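N-acyl-D-glutamate deacylase (Bordetella bronchiseptica, PDB 3GIP) hydrolyses the amide bond of N-acyl-D-glutamate as a zinc-containing member of the amidohydrolase superfamily, releasing D-glutamate and a carboxylic acid. Local coordinates at residues Asp268-Arg271 / Glu272-Val275; Arg393-Leu397 / Glu398-Ala402. All blocks are in the same frame, centred on the assembly; numbering follows the deposited sequence.

Contact 1 (Asp268-Arg271 / Glu272-Val275); sequences DRAR and EQGV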
loop_
_atom_site.group_PDB
_atom_site.type_symbol
_atom_site.label_atom_id
_atom_site.label_comp_id
_atom_site.label_asym_id
_atom_site.label_seq_id
_atom_site.Cartn_x
_atom_site.Cartn_y
_atom_site.Cartn_z
ATOM N N ASP A 268 15.836 12.993 5.891
ATOM C CA ASP A 268 16.362 14.078 5.074
ATOM C C ASP A 268 17.880 14.012 4.966
ATOM O O ASP A 268 18.436 14.254 3.896
ATOM C CB ASP A 268 15.937 15.435 5.643
ATOM C CG ASP A 268 14.480 15.752 5.360
ATOM O OD1 ASP A 268 13.873 15.069 4.506
ATOM O OD2 ASP A 268 13.943 16.696 5.977
ATOM N N ARG A 269 18.557 13.683 6.063
ATOM C CA ARG A 269 20.012 13.590 6.028
ATOM C C ARG A 269 20.447 12.487 5.071
ATOM O O ARG A 269 21.449 12.621 4.366
ATOM C CB ARG A 269 20.579 13.319 7.426
ATOM C CG ARG A 269 20.489 14.510 8.376
ATOM C CD ARG A 269 21.374 14.317 9.607
ATOM N NE ARG A 269 20.871 13.294 10.524
ATOM C CZ ARG A 269 19.841 13.464 11.348
ATOM N NH1 ARG A 269 19.192 14.621 11.377
ATOM N NH2 ARG A 269 19.462 12.478 12.151
ATOM N N ALA A 270 19.683 11.401 5.039
ATOM C CA ALA A 270 20.001 10.278 4.164
ATOM C C ALA A 270 19.799 10.609 2.688
ATOM O O ALA A 270 20.638 10.266 1.852
ATOM C CB ALA A 270 19.157 9.064 4.541
ATOM N N ARG A 271 18.695 11.275 2.360
ATOM C CA ARG A 271 18.433 11.605 0.964
ATOM C C ARG A 271 19.330 12.731 0.463
ATOM O O ARG A 271 19.578 12.844 -0.736
ATOM C CB ARG A 271 16.939 11.926 0.747
ATOM C CG ARG A 271 16.388 13.185 1.399
ATOM C CD ARG A 271 14.863 13.058 1.529
ATOM N NE ARG A 271 14.197 14.314 1.878
ATOM C CZ ARG A 271 13.797 15.223 0.995
ATOM N NH1 ARG A 271 13.990 15.022 -0.307
ATOM N NH2 ARG A 271 13.199 16.335 1.413
ATOM N N GLU A 272 19.827 13.553 1.382
ATOM C CA GLU A 272 20.735 14.637 1.021
ATOM C C GLU A 272 22.051 14.000 0.585
ATOM O O GLU A 272 22.754 14.524 -0.282
ATOM C CB GLU A 272 20.984 15.552 2.224
ATOM C CG GLU A 272 19.854 16.522 2.521
ATOM C CD GLU A 272 19.965 17.148 3.899
ATOM O OE1 GLU A 272 21.077 17.156 4.471
ATOM O OE2 GLU A 272 18.940 17.641 4.410
ATOM N N GLN A 273 22.364 12.859 1.195
ATOM C CA GLN A 273 23.590 12.118 0.908
ATOM C C GLN A 273 23.505 11.287 -0.369
ATOM O O GLN A 273 24.479 10.642 -0.757
ATOM C CB GLN A 273 23.934 11.201 2.084
ATOM C CG GLN A 273 24.222 11.929 3.386
ATOM C CD GLN A 273 24.394 10.977 4.559
ATOM O OE1 GLN A 273 23.462 10.262 4.937
ATOM N NE2 GLN A 273 25.589 10.959 5.137
ATOM N N GLY A 274 22.342 11.286 -1.015
ATOM C CA GLY A 274 22.195 10.534 -2.248
ATOM C C GLY A 274 21.401 9.243 -2.169
ATOM O O GLY A 274 21.155 8.608 -3.193
ATOM N N VAL A 275 21.010 8.838 -0.965
ATOM C CA VAL A 275 20.231 7.614 -0.812
ATOM C C VAL A 275 18.798 7.934 -1.204
ATOM O O VAL A 275 18.259 8.957 -0.784
ATOM C CB VAL A 275 20.235 7.114 0.650
ATOM C CG1 VAL A 275 19.448 5.812 0.755
ATOM C CG2 VAL A 275 21.660 6.919 1.132
HETATM O O HOH W 1 18.443 10.995 -2.748
#

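Contact 2 (Arg393-Leu397 / Glu398-Ala402); sequences RLMTL and EQAVA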
loop_
_atom_site.group_PDB
_atom_site.type_symbol
_atom_site.label_atom_id
_atom_site.label_comp_id
_atom_site.label_asym_id
_atom_site.label_seq_id
_atom_site.Cartn_x
_atom_site.Cartn_y
_atom_site.Cartn_z
ATOM N N ARG A 393 -6.281 21.919 3.800
ATOM C CA ARG A 393 -5.398 22.683 2.921
ATOM C C ARG A 393 -3.920 22.435 3.221
ATOM O O ARG A 393 -3.114 23.367 3.231
ATOM C CB ARG A 393 -5.706 24.179 3.037
ATOM C CG ARG A 393 -7.118 24.535 2.606
ATOM C CD ARG A 393 -7.360 24.074 1.180
ATOM N NE ARG A 393 -8.728 24.314 0.732
ATOM C CZ ARG A 393 -9.210 23.895 -0.433
ATOM N NH1 ARG A 393 -8.436 23.211 -1.268
ATOM N NH2 ARG A 393 -10.464 24.159 -0.764
ATOM N N LEU A 394 -3.565 21.173 3.455
ATOM C CA LEU A 394 -2.181 20.813 3.757
ATOM C C LEU A 394 -1.266 21.016 2.557
ATOM O O LEU A 394 -0.064 21.215 2.712
ATOM C CB LEU A 394 -2.099 19.359 4.226
ATOM C CG LEU A 394 -2.784 19.039 5.552
ATOM C CD1 LEU A 394 -2.615 17.556 5.852
ATOM C CD2 LEU A 394 -2.185 19.886 6.666
ATOM N N MET A 395 -1.842 20.933 1.363
ATOM C CA MET A 395 -1.118 21.147 0.113
ATOM C C MET A 395 -2.180 21.335 -0.963
ATOM O O MET A 395 -3.366 21.158 -0.695
ATOM C CB MET A 395 -0.202 19.955 -0.223
ATOM C CG MET A 395 -0.908 18.629 -0.453
ATOM S SD MET A 395 0.279 17.289 -0.776
ATOM C CE MET A 395 1.059 17.142 0.834
ATOM N N THR A 396 -1.775 21.713 -2.168
ATOM C CA THR A 396 -2.754 21.907 -3.227
ATOM C C THR A 396 -3.169 20.567 -3.797
ATOM O O THR A 396 -2.511 19.550 -3.563
ATOM C CB THR A 396 -2.194 22.748 -4.384
ATOM O OG1 THR A 396 -1.117 22.040 -5.008
ATOM C CG2 THR A 396 -1.693 24.088 -3.874
ATOM N N LEU A 397 -4.266 20.568 -4.542
ATOM C CA LEU A 397 -4.750 19.345 -5.159
ATOM C C LEU A 397 -3.687 18.845 -6.143
ATOM O O LEU A 397 -3.436 17.641 -6.240
ATOM C CB LEU A 397 -6.074 19.615 -5.878
ATOM C CG LEU A 397 -6.792 18.404 -6.480
ATOM C CD1 LEU A 397 -7.023 17.348 -5.403
ATOM C CD2 LEU A 397 -8.120 18.851 -7.078
ATOM N N GLU A 398 -3.054 19.770 -6.862
ATOM C CA GLU A 398 -2.013 19.398 -7.813
ATOM C C GLU A 398 -0.858 18.691 -7.112
ATOM O O GLU A 398 -0.317 17.709 -7.625
ATOM C CB GLU A 398 -1.486 20.630 -8.560
ATOM C CG GLU A 398 -2.431 21.160 -9.636
ATOM C CD GLU A 398 -3.411 22.206 -9.132
ATOM O OE1 GLU A 398 -3.661 22.269 -7.910
ATOM O OE2 GLU A 398 -3.945 22.962 -9.971
ATOM N N GLN A 399 -0.471 19.193 -5.942
ATOM C CA GLN A 399 0.616 18.578 -5.193
ATOM C C GLN A 399 0.201 17.208 -4.661
ATOM O O GLN A 399 0.981 16.257 -4.703
ATOM C CB GLN A 399 1.041 19.476 -4.025
ATOM C CG GLN A 399 1.721 20.770 -4.446
ATOM C CD GLN A 399 2.046 21.669 -3.264
ATOM O OE1 GLN A 399 1.161 22.048 -2.492
ATOM N NE2 GLN A 399 3.320 22.022 -3.121
ATOM N N ALA A 400 -1.028 17.106 -4.167
ATOM C CA ALA A 400 -1.511 15.843 -3.620
ATOM C C ALA A 400 -1.599 14.765 -4.695
ATOM O O ALA A 400 -1.199 13.623 -4.470
ATOM C CB ALA A 400 -2.870 16.044 -2.956
ATOM N N VAL A 401 -2.125 15.123 -5.862
ATOM C CA VAL A 401 -2.230 14.154 -6.946
ATOM C C VAL A 401 -0.841 13.641 -7.314
ATOM O O VAL A 401 -0.669 12.462 -7.608
ATOM C CB VAL A 401 -2.915 14.769 -8.189
ATOM C CG1 VAL A 401 -2.813 13.814 -9.375
ATOM C CG2 VAL A 401 -4.380 15.049 -7.876
ATOM N N ALA A 402 0.155 14.522 -7.282
ATOM C CA ALA A 402 1.514 14.107 -7.599
ATOM C C ALA A 402 1.986 13.042 -6.605
ATOM O O ALA A 402 2.662 12.088 -6.986
ATOM C CB ALA A 402 2.454 15.312 -7.577
#

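Contact 1 (Asp268-Arg271 / Glu272-Val275)
Glu272 lies back along the last turn of helix 260-272, its CG 3.0 Å from the carbonyl O of Asp268. Asp268 O also accepts the backbone N-H of Glu272, at 3.0 Å. With CG anti to the carbonyl carbon (chi1 -78°) and the chain extended beyond it, the carboxylate runs past the backbone of Asp268 and makes no salt bridge within this turn. Arg271 has CG between its backbone N and carbonyl carbon and is extended from there to NE. Arg271 NE donates to Asp268 OD1 at 2.8 Å, a salt bridge within the turn, almost straight at 171°, with OD1 in the guanidinium plane at its edge. The bond reaches the anti side of the carboxylate, 33° out of its plane, and NH2 adds only a weak second bond. His357 also binds OD1, so this oxygen links the helix to the segment after helix 348-356, where Pro358 and Cys359 touch Arg271. Ala270 faces inward onto Leu234 of helix 226-240. A water bridges Arg271 O and Val275 O, while Arg271 CA makes a C-H...O contact of 3.2 Å with Val275 O. Two bonds, from Val275 N to Ala270 O and, from above the carbonyl plane, from Gly274 N to Arg271 O, combine with positive phi at Gly274 in a Schellman motif that ends the helix and turns the chain toward strand 277-281 of the amidohydrolase barrel.

Contact 2 (Arg393-Leu397 / Glu398-Ala402)
A chi1 of 64° sets Thr396 OG1 between its own backbone N and carbonyl carbon, facing the start of helix 397-404, while Gln399 has CG anti to its carbonyl carbon (chi1 -69°) and an extended chain that carries its amide back over the threonine. The two side chains therefore cross, and each serves the other's backbone. Thr396 OG1 accepts the N-H of Gln399 at 3.1 Å. In return, Gln399 OE1 takes the N-H of Thr396 at 3.0 Å, in the amide's carbonyl plane and on a lone pair, nearly straight at 173°. Gln399 OE1 also lies 3.4 Å from Met395 CB. Behind this pair the first helical bonds begin, from Ala400 N to Thr396 O and from Val401 N to Leu397 O.

Met395 lays its sulfur against the backbone of the first turn, SD 3.6 Å from Ala400 N and 4.0 Å from Ala400 CB, and also touches Phe355 of helix 348-356. Leu397 turns inward, where CD1 meets Val401 CG2 at 4.3 Å, one turn along. Both residues touch Ile17 and strand 57-64, and Leu397 also reaches Leu385 of helix 376-391, so this side of the helix is pressed into the protein interior. Glu398, bent at chi2, sends its carboxylate to a salt bridge with Arg24. The reciprocal bonds between Thr396, at the N-cap, and Gln399, three residues on, define a capping box, which supplies partners for backbone N-H groups at the opening of helix 397-404.

Overall arrangement
Both contacts are local, each formed within one unbroken piece of chain, and they follow one another in series without nesting or crossing. Contact 1 comes first, at the C-terminal end of helix 260-272, where the chain turns into strand 277-281 and is anchored against helix 226-240. More than a hundred residues later, after helices 348-356 and 376-391, contact 2 opens helix 397-404 and seats it near strand 57-64. One contact thus closes a helix and the other starts one. The centres of contact 1 and contact 2 are about 24 Å apart. The nearest atoms of contact 1 and contact 2 are about 12 Å apart, without touching; helix 348-356 touches contact 2, and the residues just after it touch contact 1.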